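Local coordinates for H subunit of photosynthetic reaction center complex (Rhodopseudomonas palustris, PDB 6Z5S), which probably caps the cytoplasmic face of the purple bacterial photosynthetic reaction centre, held to the membrane by a single N-terminal transmembrane helix, at residues V118-L123 with V227-E232; V205-I210 with A237-G242. All coordinates share one frame; numbering follows the deposited sequence.

Contact 1: residues V118-L123 with V227-E232; sequences VPELGL and VSKLEE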
ATOM      1  N   VAL D 118      34.842 -15.559   0.006  1.00 56.56           N
ATOM      2  CA  VAL D 118      35.445 -14.358   0.569  1.00 56.56           C
ATOM      3  C   VAL D 118      34.383 -13.689   1.433  1.00 56.56           C
ATOM      4  O   VAL D 118      33.193 -13.745   1.098  1.00 56.56           O
ATOM      5  CB  VAL D 118      35.965 -13.428  -0.538  1.00 56.56           C
ATOM      6  CG1 VAL D 118      34.816 -12.793  -1.303  1.00 56.56           C
ATOM      7  CG2 VAL D 118      36.882 -12.370   0.032  1.00 56.56           C
ATOM      8  N   PRO D 119      34.748 -13.091   2.562  1.00 59.78           N
ATOM      9  CA  PRO D 119      33.740 -12.455   3.413  1.00 59.78           C
ATOM     10  C   PRO D 119      33.222 -11.160   2.811  1.00 59.78           C
ATOM     11  O   PRO D 119      33.797 -10.598   1.880  1.00 59.78           O
ATOM     12  CB  PRO D 119      34.498 -12.192   4.718  1.00 59.78           C
ATOM     13  CG  PRO D 119      35.920 -12.181   4.327  1.00 59.78           C
ATOM     14  CD  PRO D 119      36.045 -13.189   3.242  1.00 59.78           C
ATOM     15  N   GLU D 120      32.105 -10.694   3.361  1.00 61.50           N
ATOM     16  CA  GLU D 120      31.573  -9.387   3.007  1.00 61.50           C
ATOM     17  C   GLU D 120      32.381  -8.308   3.711  1.00 61.50           C
ATOM     18  O   GLU D 120      32.598  -8.379   4.922  1.00 61.50           O
ATOM     19  CB  GLU D 120      30.105  -9.272   3.402  1.00 61.50           C
ATOM     20  CG  GLU D 120      29.231 -10.391   2.911  1.00 61.50           C
ATOM     21  CD  GLU D 120      27.760 -10.098   3.123  1.00 61.50           C
ATOM     22  OE1 GLU D 120      27.384  -8.907   3.088  1.00 61.50           O
ATOM     23  OE2 GLU D 120      26.981 -11.052   3.320  1.00 61.50           O
ATOM     24  N   LEU D 121      32.810  -7.302   2.956  1.00 66.96           N
ATOM     25  CA  LEU D 121      33.715  -6.293   3.484  1.00 66.96           C
ATOM     26  C   LEU D 121      33.013  -5.030   3.956  1.00 66.96           C
ATOM     27  O   LEU D 121      33.665  -4.168   4.551  1.00 66.96           O
ATOM     28  CB  LEU D 121      34.762  -5.932   2.432  1.00 66.96           C
ATOM     29  CG  LEU D 121      35.575  -7.128   1.949  1.00 66.96           C
ATOM     30  CD1 LEU D 121      36.738  -6.661   1.106  1.00 66.96           C
ATOM     31  CD2 LEU D 121      36.058  -7.955   3.122  1.00 66.96           C
ATOM     32  N   GLY D 122      31.717  -4.896   3.714  1.00 71.86           N
ATOM     33  CA  GLY D 122      30.989  -3.752   4.222  1.00 71.86           C
ATOM     34  C   GLY D 122      31.452  -2.422   3.668  1.00 71.86           C
ATOM     35  O   GLY D 122      31.252  -2.137   2.484  1.00 71.86           O
ATOM     36  N   LEU D 123      32.060  -1.598   4.505  1.00 72.80           N
ATOM     37  CA  LEU D 123      32.445  -0.272   4.038  1.00 72.80           C
ATOM     38  C   LEU D 123      33.903   0.065   4.294  1.00 72.80           C
ATOM     39  O   LEU D 123      34.533   0.699   3.447  1.00 72.80           O
ATOM     40  CB  LEU D 123      31.552   0.782   4.687  1.00 72.80           C
ATOM     41  CG  LEU D 123      31.549   2.123   3.967  1.00 72.80           C
ATOM     42  CD1 LEU D 123      31.373   1.914   2.479  1.00 72.80           C
ATOM     43  CD2 LEU D 123      30.449   2.998   4.513  1.00 72.80           C
ATOM     44  N   VAL D 227      34.274 -15.245   8.323  1.00 57.93           N
ATOM     45  CA  VAL D 227      33.532 -16.270   7.608  1.00 57.93           C
ATOM     46  C   VAL D 227      33.185 -15.738   6.227  1.00 57.93           C
ATOM     47  O   VAL D 227      32.777 -14.582   6.080  1.00 57.93           O
ATOM     48  CB  VAL D 227      32.270 -16.695   8.390  1.00 57.93           C
ATOM     49  CG1 VAL D 227      31.351 -15.514   8.622  1.00 57.93           C
ATOM     50  CG2 VAL D 227      31.538 -17.804   7.665  1.00 57.93           C
ATOM     51  N   SER D 228      33.378 -16.570   5.213  1.00 55.22           N
ATOM     52  CA  SER D 228      33.109 -16.183   3.840  1.00 55.22           C
ATOM     53  C   SER D 228      31.646 -16.425   3.492  1.00 55.22           C
ATOM     54  O   SER D 228      30.925 -17.144   4.183  1.00 55.22           O
ATOM     55  CB  SER D 228      34.014 -16.953   2.885  1.00 55.22           C
ATOM     56  OG  SER D 228      33.548 -18.273   2.711  1.00 55.22           O
ATOM     57  N   LYS D 229      31.207 -15.811   2.393  1.00 52.86           N
ATOM     58  CA  LYS D 229      29.838 -16.010   1.933  1.00 52.86           C
ATOM     59  C   LYS D 229      29.568 -17.474   1.620  1.00 52.86           C
ATOM     60  O   LYS D 229      28.470 -17.984   1.879  1.00 52.86           O
ATOM     61  CB  LYS D 229      29.574 -15.142   0.706  1.00 52.86           C
ATOM     62  CG  LYS D 229      29.309 -13.689   1.028  1.00 52.86           C
ATOM     63  CD  LYS D 229      29.266 -12.842  -0.223  1.00 52.86           C
ATOM     64  CE  LYS D 229      30.651 -12.402  -0.636  1.00 52.86           C
ATOM     65  NZ  LYS D 229      30.605 -11.565  -1.859  1.00 52.86           N
ATOM     66  N   LEU D 230      30.563 -18.166   1.068  1.00 50.90           N
ATOM     67  CA  LEU D 230      30.393 -19.574   0.739  1.00 50.90           C
ATOM     68  C   LEU D 230      30.163 -20.400   1.995  1.00 50.90           C
ATOM     69  O   LEU D 230      29.269 -21.251   2.039  1.00 50.90           O
ATOM     70  CB  LEU D 230      31.612 -20.080  -0.022  1.00 50.90           C
ATOM     71  CG  LEU D 230      31.486 -21.499  -0.558  1.00 50.90           C
ATOM     72  CD1 LEU D 230      30.253 -21.622  -1.416  1.00 50.90           C
ATOM     73  CD2 LEU D 230      32.718 -21.864  -1.344  1.00 50.90           C
ATOM     74  N   GLU D 231      30.958 -20.154   3.032  1.00 55.92           N
ATOM     75  CA  GLU D 231      30.757 -20.866   4.285  1.00 55.92           C
ATOM     76  C   GLU D 231      29.434 -20.489   4.928  1.00 55.92           C
ATOM     77  O   GLU D 231      28.807 -21.326   5.579  1.00 55.92           O
ATOM     78  CB  GLU D 231      31.913 -20.584   5.235  1.00 55.92           C
ATOM     79  CG  GLU D 231      33.258 -20.994   4.688  1.00 55.92           C
ATOM     80  CD  GLU D 231      34.369 -20.055   5.104  1.00 55.92           C
ATOM     81  OE1 GLU D 231      34.064 -18.949   5.592  1.00 55.92           O
ATOM     82  OE2 GLU D 231      35.551 -20.420   4.939  1.00 55.92           O
ATOM     83  N   GLU D 232      28.997 -19.242   4.760  1.00 56.45           N
ATOM     84  CA  GLU D 232      27.692 -18.838   5.267  1.00 56.45           C
ATOM     85  C   GLU D 232      26.580 -19.668   4.640  1.00 56.45           C
ATOM     86  O   GLU D 232      25.733 -20.228   5.351  1.00 56.45           O
ATOM     87  CB  GLU D 232      27.466 -17.353   5.004  1.00 56.45           C
ATOM     88  CG  GLU D 232      28.131 -16.436   6.002  1.00 56.45           C
ATOM     89  CD  GLU D 232      27.729 -14.992   5.805  1.00 56.45           C
ATOM     90  OE1 GLU D 232      28.530 -14.220   5.241  1.00 56.45           O
ATOM     91  OE2 GLU D 232      26.606 -14.630   6.209  1.00 56.45           O
TER

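Contact 2: residues V205-I210 with A237-G242; sequences VSVDAI and AYYGAG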
ATOM      1  N   VAL D 205      20.549 -23.572  25.223  1.00 91.86           N
ATOM      2  CA  VAL D 205      20.024 -23.150  23.932  1.00 91.86           C
ATOM      3  C   VAL D 205      19.773 -24.394  23.096  1.00 91.86           C
ATOM      4  O   VAL D 205      20.595 -25.317  23.069  1.00 91.86           O
ATOM      5  CB  VAL D 205      20.976 -22.168  23.222  1.00 91.86           C
ATOM      6  CG1 VAL D 205      22.332 -22.801  22.994  1.00 91.86           C
ATOM      7  CG2 VAL D 205      20.381 -21.715  21.905  1.00 91.86           C
ATOM      8  N   SER D 206      18.624 -24.428  22.431  1.00 88.04           N
ATOM      9  CA  SER D 206      18.141 -25.627  21.769  1.00 88.04           C
ATOM     10  C   SER D 206      17.995 -25.393  20.276  1.00 88.04           C
ATOM     11  O   SER D 206      17.465 -24.365  19.844  1.00 88.04           O
ATOM     12  CB  SER D 206      16.801 -26.062  22.351  1.00 88.04           C
ATOM     13  OG  SER D 206      15.790 -25.130  22.015  1.00 88.04           O
ATOM     14  N   VAL D 207      18.456 -26.364  19.496  1.00 80.65           N
ATOM     15  CA  VAL D 207      18.328 -26.355  18.047  1.00 80.65           C
ATOM     16  C   VAL D 207      17.566 -27.606  17.647  1.00 80.65           C
ATOM     17  O   VAL D 207      18.030 -28.726  17.894  1.00 80.65           O
ATOM     18  CB  VAL D 207      19.695 -26.303  17.356  1.00 80.65           C
ATOM     19  CG1 VAL D 207      19.549 -26.620  15.882  1.00 80.65           C
ATOM     20  CG2 VAL D 207      20.313 -24.944  17.547  1.00 80.65           C
ATOM     21  N   ASP D 208      16.407 -27.421  17.029  1.00 79.70           N
ATOM     22  CA  ASP D 208      15.548 -28.532  16.659  1.00 79.70           C
ATOM     23  C   ASP D 208      15.725 -28.975  15.216  1.00 79.70           C
ATOM     24  O   ASP D 208      15.039 -29.904  14.784  1.00 79.70           O
ATOM     25  CB  ASP D 208      14.090 -28.163  16.901  1.00 79.70           C
ATOM     26  CG  ASP D 208      13.747 -26.809  16.345  1.00 79.70           C
ATOM     27  OD1 ASP D 208      14.337 -25.817  16.817  1.00 79.70           O
ATOM     28  OD2 ASP D 208      12.899 -26.734  15.432  1.00 79.70           O
ATOM     29  N   ALA D 209      16.618 -28.342  14.459  1.00 71.23           N
ATOM     30  CA  ALA D 209      16.794 -28.718  13.062  1.00 71.23           C
ATOM     31  C   ALA D 209      17.567 -30.022  12.933  1.00 71.23           C
ATOM     32  O   ALA D 209      17.128 -30.947  12.247  1.00 71.23           O
ATOM     33  CB  ALA D 209      17.495 -27.597  12.300  1.00 71.23           C
ATOM     34  N   ILE D 210      18.719 -30.113  13.586  1.00 71.99           N
ATOM     35  CA  ILE D 210      19.517 -31.326  13.598  1.00 71.99           C
ATOM     36  C   ILE D 210      19.560 -31.849  15.023  1.00 71.99           C
ATOM     37  O   ILE D 210      19.164 -31.170  15.968  1.00 71.99           O
ATOM     38  CB  ILE D 210      20.936 -31.094  13.058  1.00 71.99           C
ATOM     39  CG1 ILE D 210      21.747 -30.268  14.051  1.00 71.99           C
ATOM     40  CG2 ILE D 210      20.876 -30.382  11.725  1.00 71.99           C
ATOM     41  CD1 ILE D 210      23.091 -29.852  13.535  1.00 71.99           C
ATOM     42  N   ALA D 237      22.784 -23.935   5.028  1.00 49.31           N
ATOM     43  CA  ALA D 237      22.228 -25.037   4.260  1.00 49.31           C
ATOM     44  C   ALA D 237      22.318 -26.346   5.022  1.00 49.31           C
ATOM     45  O   ALA D 237      21.398 -27.167   4.957  1.00 49.31           O
ATOM     46  CB  ALA D 237      22.951 -25.147   2.923  1.00 49.31           C
ATOM     47  N   TYR D 238      23.418 -26.566   5.740  1.00 55.04           N
ATOM     48  CA  TYR D 238      23.504 -27.741   6.592  1.00 55.04           C
ATOM     49  C   TYR D 238      22.391 -27.734   7.622  1.00 55.04           C
ATOM     50  O   TYR D 238      21.821 -28.782   7.939  1.00 55.04           O
ATOM     51  CB  TYR D 238      24.863 -27.799   7.281  1.00 55.04           C
ATOM     52  CG  TYR D 238      25.056 -29.041   8.106  1.00 55.04           C
ATOM     53  CD1 TYR D 238      25.583 -30.188   7.545  1.00 55.04           C
ATOM     54  CD2 TYR D 238      24.705 -29.069   9.442  1.00 55.04           C
ATOM     55  CE1 TYR D 238      25.756 -31.322   8.291  1.00 55.04           C
ATOM     56  CE2 TYR D 238      24.871 -30.201  10.192  1.00 55.04           C
ATOM     57  CZ  TYR D 238      25.399 -31.323   9.613  1.00 55.04           C
ATOM     58  OH  TYR D 238      25.569 -32.459  10.363  1.00 55.04           O
ATOM     59  N   TYR D 239      22.063 -26.563   8.153  1.00 54.78           N
ATOM     60  CA  TYR D 239      20.982 -26.520   9.129  1.00 54.78           C
ATOM     61  C   TYR D 239      19.609 -26.613   8.480  1.00 54.78           C
ATOM     62  O   TYR D 239      18.693 -27.189   9.070  1.00 54.78           O
ATOM     63  CB  TYR D 239      21.088 -25.261   9.975  1.00 54.78           C
ATOM     64  CG  TYR D 239      22.166 -25.373  11.013  1.00 54.78           C
ATOM     65  CD1 TYR D 239      21.934 -26.022  12.210  1.00 54.78           C
ATOM     66  CD2 TYR D 239      23.425 -24.856  10.785  1.00 54.78           C
ATOM     67  CE1 TYR D 239      22.924 -26.132  13.155  1.00 54.78           C
ATOM     68  CE2 TYR D 239      24.414 -24.959  11.721  1.00 54.78           C
ATOM     69  CZ  TYR D 239      24.160 -25.598  12.903  1.00 54.78           C
ATOM     70  OH  TYR D 239      25.161 -25.697  13.831  1.00 54.78           O
ATOM     71  N   GLY D 240      19.442 -26.069   7.276  1.00 51.77           N
ATOM     72  CA  GLY D 240      18.180 -26.210   6.581  1.00 51.77           C
ATOM     73  C   GLY D 240      17.895 -27.616   6.108  1.00 51.77           C
ATOM     74  O   GLY D 240      16.727 -27.978   5.951  1.00 51.77           O
ATOM     75  N   ALA D 241      18.935 -28.409   5.858  1.00 50.41           N
ATOM     76  CA  ALA D 241      18.719 -29.791   5.450  1.00 50.41           C
ATOM     77  C   ALA D 241      17.946 -30.566   6.501  1.00 50.41           C
ATOM     78  O   ALA D 241      17.137 -31.435   6.163  1.00 50.41           O
ATOM     79  CB  ALA D 241      20.054 -30.473   5.169  1.00 50.41           C
ATOM     80  N   GLY D 242      18.170 -30.260   7.776  1.00 54.57           N
ATOM     81  CA  GLY D 242      17.479 -30.959   8.837  1.00 54.57           C
ATOM     82  C   GLY D 242      15.986 -30.739   8.851  1.00 54.57           C
ATOM     83  O   GLY D 242      15.257 -31.556   9.417  1.00 54.57           O
TER

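Contact 1: residues V118-L123 with V227-E232
The start of helix 229-245 is closed by a capping box, and the loop 118-123 lies against it through V118, P119 and E120. S228 is the N-cap: its OG accepts from E231 N, while S228 N bonds in return to the E231 carboxylate, the second half of the box. S228 OG sits between the backbone N and the carbonyl carbon (chi1 77°), which turns it back over the first helical turn, and D117 is bonded to the same oxygen. The loop adds one further bond at this end, from K229 N to V118 O at 3.1 Å, with the donor well above the carbonyl plane. A first-turn amide thus finds its acceptor across the contact. Beside it, S228 CB lies 3.3 Å from V118 N, and P119 CB rests on V227 O at 3.2 Å.

Farther along, the aliphatic parts of E120 and K229 cross at about a right angle, CG to CG at 3.8 Å. K229 CE bends back to within 3.4 Å of V118 O, while its NZ reaches an acidic side chain of another protein chain. E120 OE2 and E232 OE1, two like charges, are 4.0 Å apart with their carboxylate planes nearly parallel. Each glutamate is salt-bridged to a basic side chain of that other protein chain, which probably eases the repulsion; Y177 also bonds E232. Shortening E120 to an alanine would remove the CG that lies on K229 and would probably leave the basic group of the other chain without this carboxylate. The arrangement is that of a capping-box helix start, here completed by a loop carbonyl and flanked by charges facing another subunit.

Contact 2: residues V205-I210 with A237-G242
I210 CD1 touches two tyrosines of helix 229-245, at 3.7 Å from Y239 CE1 and 3.8 Å from Y238 CE2. It comes to the Y238 ring at its edge, near the ring plane, and to Y239 obliquely. The isoleucine holds CG1 between its backbone N and carbonyl carbon (chi1 71°), and from there the extended end of the chain carries the methyl to both rings. V207 CG1 adds a looser apolar contact, 4.4 Å from Y239 CE1.

Toward G242 the loop comes closer to the helix backbone: A209 CB lies 3.5 Å from Y239 O, and A209 O is 3.4 Å from G242 CA in a CA-H...O contact with 134° at the hydrogen. A CB at G242 would point at the loop and probably meet A209 O, consistent with a glycine at this place.

The tyrosines are fixed from outside the contact. Y238, with CG anti to its N (chi1 -176°), swings its ring toward V218 and P219 and gives its hydroxyl a bond with the carbonyl of Q214; F103 meets the same ring edge-to-face and also touches I210. The Y239 ring lies against L191 and P192 of strand 188-192, where its OH bonds to the carbonyl of L190. Behind the loop, V205 and V207 are tied by backbone bonds to V153.

The chemistry is that of a buried apolar seam: methyls and aromatic carbons meet across it, and the phenol hydroxyls are satisfied by the main-chain carbonyls of Q214 and L190, outside the two segments. The contact therefore probably depends on apolar burial, with a CA-H...O contact beside it.

How the contacts relate
Both contacts use helix 229-245, contact 1 at its beginning and contact 2 about two turns farther on; their centres are 21 Å apart and their nearest atoms about 5 Å, without touching. Both are largely buried, but their surroundings differ. Contact 1 faces another protein chain, joins the helix to a loop before strand 129-131, and is polar: a capped helix start, a main-chain bond and charges paired across the subunit boundary. Contact 2 is internal to the chain, sets the helix against the segment following strand 205-206, and is apolar and aromatic. The segments alternate along the chain, and one helix serves both the loop after 102-105 and the end of the 205-206 strand region.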